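Local coordinates for protein alpha-ketoglutarate-dependent 2,4-dichlorophenoxyacetate dioxygenase (PDB 5BKE) that probably acts as a metal- and 2-oxoglutarate-dependent dioxygenase of the TfdA family, linked to the breakdown of aryloxyalkanoate herbicides, at residues C[64-69]-C[119-124]; C[84-89]-C[279-284]; C[124-129]-C[258-263]. One frame throughout, in Å; residues are numbered along the deposited sequence.

Contact 1. Residues C[64-69]-C[119-124]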
loop_
_atom_site.group_PDB
_atom_site.type_symbol
_atom_site.label_atom_id
_atom_site.label_comp_id
_atom_site.label_asym_id
_atom_site.label_seq_id
_atom_site.Cartn_x
_atom_site.Cartn_y
_atom_site.Cartn_z
ATOM N N GLN C 64 -30.579 -3.312 36.504
ATOM C CA GLN C 64 -31.231 -3.778 37.725
ATOM C C GLN C 64 -30.237 -4.563 38.576
ATOM O O GLN C 64 -29.227 -5.040 38.057
ATOM C CB GLN C 64 -32.455 -4.637 37.379
ATOM C CG GLN C 64 -33.546 -3.879 36.633
ATOM C CD GLN C 64 -34.830 -4.674 36.463
ATOM O OE1 GLN C 64 -35.099 -5.189 35.381
ATOM N NE2 GLN C 64 -35.635 -4.770 37.531
ATOM N N ARG C 65 -30.517 -4.683 39.874
ATOM C CA ARG C 65 -29.756 -5.547 40.787
ATOM C C ARG C 65 -29.745 -6.989 40.297
ATOM O O ARG C 65 -30.789 -7.523 39.894
ATOM C CB ARG C 65 -30.401 -5.582 42.184
ATOM C CG ARG C 65 -30.141 -4.403 43.105
ATOM C CD ARG C 65 -31.056 -4.490 44.338
ATOM N NE ARG C 65 -31.379 -3.187 44.949
ATOM C CZ ARG C 65 -32.311 -2.344 44.503
ATOM N NH1 ARG C 65 -33.029 -2.625 43.416
ATOM N NH2 ARG C 65 -32.513 -1.190 45.134
ATOM N N GLU C 66 -28.574 -7.618 40.342
ATOM C CA GLU C 66 -28.492 -9.063 40.220
ATOM C C GLU C 66 -28.957 -9.718 41.525
ATOM O O GLU C 66 -28.494 -9.356 42.616
ATOM C CB GLU C 66 -27.074 -9.528 39.877
ATOM C CG GLU C 66 -27.042 -10.962 39.369
ATOM C CD GLU C 66 -25.648 -11.475 39.044
ATOM O OE1 GLU C 66 -24.821 -11.640 39.973
ATOM O OE2 GLU C 66 -25.394 -11.748 37.849
ATOM N N ASP C 67 -29.873 -10.676 41.393
ATOM C CA ASP C 67 -30.287 -11.541 42.501
ATOM C C ASP C 67 -29.092 -12.347 43.044
ATOM O O ASP C 67 -28.519 -13.189 42.347
ATOM C CB ASP C 67 -31.435 -12.456 42.057
ATOM C CG ASP C 67 -32.089 -13.216 43.217
ATOM O OD1 ASP C 67 -31.650 -13.118 44.391
ATOM O OD2 ASP C 67 -33.074 -13.929 42.938
ATOM N N ALA C 68 -28.735 -12.054 44.296
ATOM C CA ALA C 68 -27.580 -12.633 44.984
ATOM C C ALA C 68 -27.682 -14.137 45.292
ATOM O O ALA C 68 -26.650 -14.804 45.412
ATOM C CB ALA C 68 -27.290 -11.850 46.260
ATOM N N ARG C 69 -28.910 -14.655 45.422
ATOM C CA ARG C 69 -29.164 -16.067 45.773
ATOM C C ARG C 69 -28.476 -17.079 44.847
ATOM O O ARG C 69 -28.531 -16.944 43.619
ATOM C CB ARG C 69 -30.669 -16.340 45.839
ATOM C CG ARG C 69 -31.239 -16.336 47.251
ATOM C CD ARG C 69 -31.384 -17.750 47.806
ATOM N NE ARG C 69 -32.516 -18.462 47.201
ATOM C CZ ARG C 69 -32.725 -19.778 47.268
ATOM N NH1 ARG C 69 -31.879 -20.578 47.916
ATOM N NH2 ARG C 69 -33.794 -20.300 46.673
ATOM N N SER C 119 -20.336 -15.900 36.265
ATOM C CA SER C 119 -20.272 -16.666 35.025
ATOM C C SER C 119 -20.930 -18.057 35.199
ATOM O O SER C 119 -21.259 -18.730 34.211
ATOM C CB SER C 119 -18.829 -16.744 34.490
ATOM O OG SER C 119 -17.994 -17.571 35.277
ATOM N N PHE C 120 -21.117 -18.452 36.466
ATOM C CA PHE C 120 -21.890 -19.642 36.888
ATOM C C PHE C 120 -23.420 -19.464 36.837
ATOM O O PHE C 120 -24.154 -20.360 37.248
ATOM C CB PHE C 120 -21.473 -20.065 38.310
ATOM C CG PHE C 120 -21.568 -18.957 39.321
ATOM C CD1 PHE C 120 -22.805 -18.604 39.891
ATOM C CD2 PHE C 120 -20.423 -18.242 39.699
ATOM C CE1 PHE C 120 -22.889 -17.557 40.812
ATOM C CE2 PHE C 120 -20.501 -17.202 40.631
ATOM C CZ PHE C 120 -21.735 -16.857 41.183
ATOM N N ARG C 121 -23.897 -18.311 36.362
ATOM C CA ARG C 121 -25.333 -18.050 36.195
ATOM C C ARG C 121 -25.739 -18.096 34.726
ATOM O O ARG C 121 -24.965 -17.645 33.869
ATOM C CB ARG C 121 -25.722 -16.681 36.752
ATOM C CG ARG C 121 -25.446 -16.492 38.226
ATOM C CD ARG C 121 -26.078 -15.198 38.709
ATOM N NE ARG C 121 -25.642 -14.898 40.069
ATOM C CZ ARG C 121 -26.157 -15.438 41.174
ATOM N NH1 ARG C 121 -27.152 -16.326 41.106
ATOM N NH2 ARG C 121 -25.663 -15.088 42.357
ATOM N N PRO C 122 -26.955 -18.626 34.424
ATOM C CA PRO C 122 -27.401 -18.694 33.026
ATOM C C PRO C 122 -27.416 -17.321 32.332
ATOM O O PRO C 122 -27.102 -17.230 31.138
ATOM C CB PRO C 122 -28.816 -19.303 33.124
ATOM C CG PRO C 122 -29.189 -19.242 34.569
ATOM C CD PRO C 122 -27.894 -19.339 35.314
ATOM N N ILE C 123 -27.776 -16.275 33.075
ATOM C CA ILE C 123 -27.594 -14.899 32.613
ATOM C C ILE C 123 -26.494 -14.267 33.489
ATOM O O ILE C 123 -26.751 -13.917 34.643
ATOM C CB ILE C 123 -28.915 -14.078 32.607
ATOM C CG1 ILE C 123 -29.985 -14.757 31.723
ATOM C CG2 ILE C 123 -28.650 -12.678 32.082
ATOM C CD1 ILE C 123 -31.392 -14.186 31.823
ATOM N N PRO C 124 -25.254 -14.149 32.956
ATOM C CA PRO C 124 -24.167 -13.636 33.796
ATOM C C PRO C 124 -24.237 -12.119 33.970
ATOM O O PRO C 124 -24.860 -11.435 33.158
ATOM C CB PRO C 124 -22.915 -14.036 33.019
ATOM C CG PRO C 124 -23.349 -14.011 31.581
ATOM C CD PRO C 124 -24.791 -14.452 31.582
HETATM O O HOH W 1 -26.986 -11.659 35.976
#

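Contact 2. Residues C[84-89]-C[279-284]. With OGA (N-oxalylglycine), chain O.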
loop_
_atom_site.group_PDB
_atom_site.type_symbol
_atom_site.label_atom_id
_atom_site.label_comp_id
_atom_site.label_asym_id
_atom_site.label_seq_id
_atom_site.Cartn_x
_atom_site.Cartn_y
_atom_site.Cartn_z
ATOM N N GLY C 84 -28.300 -3.854 49.798
ATOM C CA GLY C 84 -28.210 -4.710 48.604
ATOM C C GLY C 84 -26.843 -5.304 48.252
ATOM O O GLY C 84 -26.768 -6.363 47.617
ATOM N N LEU C 85 -25.771 -4.639 48.689
ATOM C CA LEU C 85 -24.394 -4.960 48.278
ATOM C C LEU C 85 -23.877 -6.350 48.646
ATOM O O LEU C 85 -24.201 -6.892 49.711
ATOM C CB LEU C 85 -23.411 -3.899 48.792
ATOM C CG LEU C 85 -23.666 -2.408 48.526
ATOM C CD1 LEU C 85 -22.404 -1.643 48.858
ATOM C CD2 LEU C 85 -24.095 -2.098 47.103
ATOM N N ASN C 86 -23.071 -6.913 47.747
ATOM C CA ASN C 86 -22.336 -8.146 48.017
ATOM C C ASN C 86 -21.133 -7.822 48.891
ATOM O O ASN C 86 -20.370 -6.877 48.625
ATOM C CB ASN C 86 -21.871 -8.830 46.724
ATOM C CG ASN C 86 -22.937 -8.826 45.655
ATOM O OD1 ASN C 86 -22.891 -8.013 44.725
ATOM N ND2 ASN C 86 -23.931 -9.703 45.803
ATOM N N ASP C 87 -20.993 -8.612 49.945
ATOM C CA ASP C 87 -19.905 -8.474 50.869
ATOM C C ASP C 87 -18.759 -9.304 50.309
ATOM O O ASP C 87 -18.814 -10.538 50.303
ATOM C CB ASP C 87 -20.349 -8.946 52.257
ATOM C CG ASP C 87 -19.325 -8.664 53.339
ATOM O OD1 ASP C 87 -18.192 -8.224 53.042
ATOM O OD2 ASP C 87 -19.663 -8.902 54.510
ATOM N N VAL C 88 -17.745 -8.609 49.792
ATOM C CA VAL C 88 -16.522 -9.261 49.294
ATOM C C VAL C 88 -15.305 -8.923 50.187
ATOM O O VAL C 88 -14.152 -8.985 49.747
ATOM C CB VAL C 88 -16.268 -8.979 47.784
ATOM C CG1 VAL C 88 -17.365 -9.596 46.922
ATOM C CG2 VAL C 88 -16.158 -7.491 47.505
ATOM N N SER C 89 -15.597 -8.573 51.444
ATOM C CA SER C 89 -14.594 -8.323 52.486
ATOM C C SER C 89 -13.976 -9.618 53.037
ATOM O O SER C 89 -14.336 -10.719 52.611
ATOM C CB SER C 89 -15.216 -7.502 53.627
ATOM O OG SER C 89 -15.940 -8.324 54.526
ATOM N N ARG C 279 -19.395 -4.595 47.005
ATOM C CA ARG C 279 -19.714 -4.649 45.570
ATOM C C ARG C 279 -21.210 -4.444 45.288
ATOM O O ARG C 279 -22.050 -5.024 45.965
ATOM C CB ARG C 279 -19.247 -5.997 44.978
ATOM C CG ARG C 279 -19.248 -6.073 43.452
ATOM C CD ARG C 279 -18.806 -7.439 42.945
ATOM N NE ARG C 279 -19.938 -8.341 42.759
ATOM C CZ ARG C 279 -19.864 -9.666 42.596
ATOM N NH1 ARG C 279 -18.701 -10.307 42.599
ATOM N NH2 ARG C 279 -20.983 -10.363 42.429
ATOM N N ALA C 280 -21.531 -3.608 44.307
ATOM C CA ALA C 280 -22.865 -3.617 43.699
ATOM C C ALA C 280 -22.774 -4.360 42.368
ATOM O O ALA C 280 -21.790 -4.205 41.621
ATOM C CB ALA C 280 -23.393 -2.208 43.499
ATOM N N THR C 281 -23.785 -5.175 42.082
ATOM C CA THR C 281 -23.815 -5.967 40.845
ATOM C C THR C 281 -25.072 -5.686 40.026
ATOM O O THR C 281 -26.193 -5.766 40.538
ATOM C CB THR C 281 -23.656 -7.474 41.119
ATOM O OG1 THR C 281 -22.627 -7.666 42.093
ATOM C CG2 THR C 281 -23.246 -8.207 39.851
ATOM N N VAL C 282 -24.857 -5.336 38.762
ATOM C CA VAL C 282 -25.942 -5.086 37.822
ATOM C C VAL C 282 -26.174 -6.367 37.041
ATOM O O VAL C 282 -25.235 -6.898 36.427
ATOM C CB VAL C 282 -25.612 -3.939 36.848
ATOM C CG1 VAL C 282 -26.776 -3.676 35.891
ATOM C CG2 VAL C 282 -25.251 -2.677 37.614
ATOM N N ALA C 283 -27.417 -6.855 37.074
ATOM C CA ALA C 283 -27.811 -8.086 36.380
ATOM C C ALA C 283 -27.529 -7.991 34.890
ATOM O O ALA C 283 -27.642 -6.917 34.310
ATOM C CB ALA C 283 -29.298 -8.368 36.606
ATOM N N GLY C 284 -27.180 -9.119 34.281
ATOM C CA GLY C 284 -27.095 -9.225 32.818
ATOM C C GLY C 284 -28.461 -9.208 32.141
ATOM O O GLY C 284 -29.472 -9.498 32.775
HETATM C C1 OGA O . -15.391 -9.001 43.279
HETATM C C2 OGA O . -14.000 -9.382 43.381
HETATM C C4 OGA O . -11.809 -8.845 44.360
HETATM C C5 OGA O . -11.355 -7.920 45.455
HETATM O O1 OGA O . -16.059 -9.506 42.344
HETATM O O2 OGA O . -15.845 -8.164 44.091
HETATM O "O2'" OGA O . -13.645 -10.430 42.848
HETATM O O3 OGA O . -11.934 -8.019 46.562
HETATM N N1 OGA O . -13.190 -8.546 44.016
HETATM O O4 OGA O . -10.445 -7.094 45.210
#

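Contact 3. Residues C[124-129]-C[258-263]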
loop_
_atom_site.group_PDB
_atom_site.type_symbol
_atom_site.label_atom_id
_atom_site.label_comp_id
_atom_site.label_asym_id
_atom_site.label_seq_id
_atom_site.Cartn_x
_atom_site.Cartn_y
_atom_site.Cartn_z
ATOM N N PRO C 124 -25.254 -14.149 32.956
ATOM C CA PRO C 124 -24.167 -13.636 33.796
ATOM C C PRO C 124 -24.237 -12.119 33.970
ATOM O O PRO C 124 -24.860 -11.435 33.158
ATOM C CB PRO C 124 -22.915 -14.036 33.019
ATOM C CG PRO C 124 -23.349 -14.011 31.581
ATOM C CD PRO C 124 -24.791 -14.452 31.582
ATOM N N ALA C 125 -23.589 -11.617 35.018
ATOM C CA ALA C 125 -23.589 -10.194 35.376
ATOM C C ALA C 125 -23.113 -9.265 34.247
ATOM O O ALA C 125 -22.298 -9.657 33.421
ATOM C CB ALA C 125 -22.735 -9.979 36.607
ATOM N N LYS C 126 -23.663 -8.055 34.226
ATOM C CA LYS C 126 -23.202 -6.983 33.370
ATOM C C LYS C 126 -22.043 -6.245 34.077
ATOM O O LYS C 126 -20.876 -6.604 33.877
ATOM C CB LYS C 126 -24.379 -6.057 33.039
ATOM C CG LYS C 126 -24.143 -5.087 31.897
ATOM C CD LYS C 126 -25.400 -4.277 31.627
ATOM C CE LYS C 126 -25.066 -2.903 31.058
ATOM N NZ LYS C 126 -26.279 -2.074 30.808
ATOM N N PHE C 127 -22.357 -5.262 34.927
ATOM C CA PHE C 127 -21.319 -4.488 35.631
ATOM C C PHE C 127 -21.190 -4.903 37.083
ATOM O O PHE C 127 -22.193 -5.231 37.739
ATOM C CB PHE C 127 -21.592 -2.974 35.590
ATOM C CG PHE C 127 -21.647 -2.375 34.200
ATOM C CD1 PHE C 127 -21.062 -3.009 33.097
ATOM C CD2 PHE C 127 -22.254 -1.138 34.008
ATOM C CE1 PHE C 127 -21.116 -2.434 31.834
ATOM C CE2 PHE C 127 -22.303 -0.551 32.742
ATOM C CZ PHE C 127 -21.741 -1.207 31.654
ATOM N N SER C 128 -19.959 -4.878 37.574
ATOM C CA SER C 128 -19.662 -4.954 38.999
ATOM C C SER C 128 -18.990 -3.668 39.470
ATOM O O SER C 128 -18.109 -3.128 38.783
ATOM C CB SER C 128 -18.745 -6.126 39.292
ATOM O OG SER C 128 -19.331 -7.361 38.927
ATOM N N LEU C 129 -19.390 -3.190 40.645
ATOM C CA LEU C 129 -18.909 -1.902 41.172
ATOM C C LEU C 129 -18.334 -2.073 42.576
ATOM O O LEU C 129 -19.081 -2.334 43.521
ATOM C CB LEU C 129 -20.041 -0.871 41.184
ATOM C CG LEU C 129 -20.700 -0.471 39.864
ATOM C CD1 LEU C 129 -21.738 -1.467 39.356
ATOM C CD2 LEU C 129 -21.330 0.894 40.047
ATOM N N ASP C 258 -16.756 -4.163 33.366
ATOM C CA ASP C 258 -17.687 -4.903 32.543
ATOM C C ASP C 258 -17.270 -6.362 32.520
ATOM O O ASP C 258 -16.217 -6.723 31.969
ATOM C CB ASP C 258 -17.780 -4.318 31.129
ATOM C CG ASP C 258 -18.887 -4.959 30.297
ATOM O OD1 ASP C 258 -19.607 -5.861 30.796
ATOM O OD2 ASP C 258 -19.051 -4.544 29.127
ATOM N N ASN C 259 -18.109 -7.206 33.129
ATOM C CA ASN C 259 -17.842 -8.659 33.204
ATOM C C ASN C 259 -17.889 -9.328 31.829
ATOM O O ASN C 259 -17.278 -10.377 31.625
ATOM C CB ASN C 259 -18.818 -9.339 34.179
ATOM C CG ASN C 259 -18.502 -9.009 35.635
ATOM O OD1 ASN C 259 -17.474 -9.443 36.189
ATOM N ND2 ASN C 259 -19.370 -8.217 36.254
ATOM N N ARG C 260 -18.595 -8.687 30.893
ATOM C CA ARG C 260 -18.764 -9.188 29.527
ATOM C C ARG C 260 -17.488 -9.042 28.652
ATOM O O ARG C 260 -17.402 -9.669 27.582
ATOM C CB ARG C 260 -19.972 -8.513 28.847
ATOM C CG ARG C 260 -21.251 -8.505 29.693
ATOM C CD ARG C 260 -22.353 -7.650 29.087
ATOM N NE ARG C 260 -21.970 -6.242 29.003
ATOM C CZ ARG C 260 -22.715 -5.269 28.486
ATOM N NH1 ARG C 260 -23.931 -5.520 28.002
ATOM N NH2 ARG C 260 -22.244 -4.026 28.465
ATOM N N GLN C 261 -16.506 -8.270 29.145
ATOM C CA GLN C 261 -15.277 -7.933 28.408
ATOM C C GLN C 261 -13.977 -8.215 29.160
ATOM O O GLN C 261 -12.894 -7.956 28.614
ATOM C CB GLN C 261 -15.281 -6.447 28.015
ATOM C CG GLN C 261 -16.460 -6.022 27.165
ATOM C CD GLN C 261 -16.366 -4.583 26.738
ATOM O OE1 GLN C 261 -15.816 -4.290 25.680
ATOM N NE2 GLN C 261 -16.903 -3.668 27.557
ATOM N N THR C 262 -14.077 -8.715 30.398
ATOM C CA THR C 262 -12.926 -8.798 31.301
ATOM C C THR C 262 -12.874 -10.054 32.164
ATOM O O THR C 262 -13.871 -10.759 32.329
ATOM C CB THR C 262 -12.880 -7.618 32.306
ATOM O OG1 THR C 262 -14.047 -7.654 33.145
ATOM C CG2 THR C 262 -12.757 -6.255 31.617
ATOM N N MET C 263 -11.680 -10.321 32.696
ATOM C CA MET C 263 -11.501 -11.092 33.916
ATOM C C MET C 263 -10.858 -10.199 34.961
ATOM O O MET C 263 -10.284 -9.149 34.636
ATOM C CB MET C 263 -10.612 -12.309 33.693
ATOM C CG MET C 263 -11.306 -13.476 33.024
ATOM S SD MET C 263 -10.444 -15.020 33.290
ATOM C CE MET C 263 -8.837 -14.672 32.550
#

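Contact 1. Residues C[64-69]-C[119-124]
Arg-121 reaches across from the loop 119-124 to the loop 64-69 at the surface of the TauD/TfdA dioxygenase fold. With CG anti to the carbonyl carbon (chi1 -60°) and the chain extended from there to NE, it carries its guanidinium over to the carbonyls of 68-69. The tight part is this polar end. Arg-121 NH1 gives Arg-69 O a bond of 2.9 Å close to the guanidinium plane (N-H...O 162°), and its NH2 adds a weak one to Ala-68 O at 3.2 Å. Asp-67 O lies over one face of the group without bonding to it, and Phe-120 CE1 lies over the opposite face, toward its rim. Glu-66 comes in obliquely, its carboxylate turned 62° from the guanidinium, and forms a salt bridge from OE1 to Arg-121 NE at 3.4 Å. Glu-66 OE1 and Arg-121 NE are each also hydrogen-bonded to Ser-118 OG, just before 119-124 in the same loop. A leucine in place of Arg-121 would probably leave the carbonyls of Ala-68 and Arg-69 without this donor and Glu-66 without its charge partner. Beyond the carbonyls the contact is loose: Ala-68 and Arg-69 point away from 119-124, exposed, and the Arg-69 side chain is poorly ordered. Near Ile-123, a water bridges the gap, donating to Glu-66 OE2 at 2.5 Å and to Ile-123 O at 2.6 Å.

Contact 2. Residues C[84-89]-C[279-284]
The edge of the main sheet and the N-oxalylglycine pocket come together here, where the short strand 86-87 pairs antiparallel with strand 276-281. Asn-86 and Arg-279 form a hydrogen-bonded pair: Asn-86 N donates to Arg-279 O at 2.8 Å, and Arg-279 N returns a bond to Asn-86 O at 3.0 Å. Leu-85 packs CD2 on Ala-280 CB at 3.7 Å, and helix 52-59 covers both side chains through Met-56. On the face that carries Asn-86 and Arg-279, the arginine's CG stands anti to the backbone N (chi1 -168°), and a bend at chi3 of 91° swings the guanidinium round beside Thr-281. There Arg-279 NE and NH2 both grip Thr-281 OG1 side-on, at 2.9 and 3.2 Å, in the guanidinium plane. Asn-86 CB sits over one face of the group. This hold fixes the rotation of the guanidinium and presents Arg-279 NH1 to the ligand, where it bonds to O1 of N-oxalylglycine at 2.8 Å (N-H...O 151°). NH1 also makes a long, weak ion pair with Asp-117 OD2, a manganese ligand. Val-88 lines the pocket next to it, with CG1 and CG2 each 3.5 Å from the ligand's O2. Thr-142 and Arg-275 also bond the ligand. A positive group held this way near the manganese would probably help to neutralise the ligand's C1 carboxylate (O1, O2), with Thr-281 acting as the second-shell residue that aims it.

Contact 3. Residues C[124-129]-C[258-263]
Lys-126 O is gripped twice by Asn-259. Asn-259 N donates to Lys-126 O at 2.9 Å, almost straight on, while ND2, 3.2 Å from the same oxygen, approaches from above the carbonyl plane. Asn-259 ND2 makes a straighter bond to Ser-128 OG, 2.8 Å long with an N-H...O angle of 167° and lying in the amide plane. The amide of Asn-259 is thereby pinned between two acceptors of segment 124-129, while its OD1 accepts from Asp-117 N. Ser-128 OG in turn bonds Asp-117 OD2, so both residues hold the manganese ligand Asp-117 and belong to the metal's second shell. On the sheet face that carries Phe-127 and Asp-258, these two form a non-hydrogen-bonded antiparallel pair. The carboxylate meets the edge of the ring, with Asp-258 CG 3.7 Å from Phe-127 CE1 and the two planes 80° apart. Arg-260, bent at chi3 (-63°), folds back to form a salt bridge from NE to Asp-258 OD1 at 3.0 Å, on the oxygen's syn lone pair. Lys-126 runs alongside it, pointing the same way, and lays CG over the centre of the guanidinium face; its NZ goes on to a salt bridge with Glu-34. Asp-258 OD1 also accepts from Arg-260 N, closing an Asx turn. That turn leads the chain out of strand 254-258 toward strand 262-266, which carries the metal ligand His-264 in this double-stranded beta-helix (cupin) fold.

Overall arrangement
From the N terminus, the chain passes helix 52-59 and enters the loop 64-69. Contact 1 closes when 119-124 returns to it, some fifty residues later. Inside that span lies strand 86-87, whose partner 279-284 comes only near the end of the chain, so contacts 1 and 2 cross. Contact 3 shares Pro-124 with contact 1 and closes the next loop when 258-263, at the end of strand 254-258, comes back to 124-129; it nests within the loop of contact 2. Backbone hydrogen bonds join strand 276-281 to Leu-129, Val-282 to Phe-127 and Thr-281 to Glu-66. The three contacts thus tie surface loops, sheet edge and sheet interior together around the metal and ligand site.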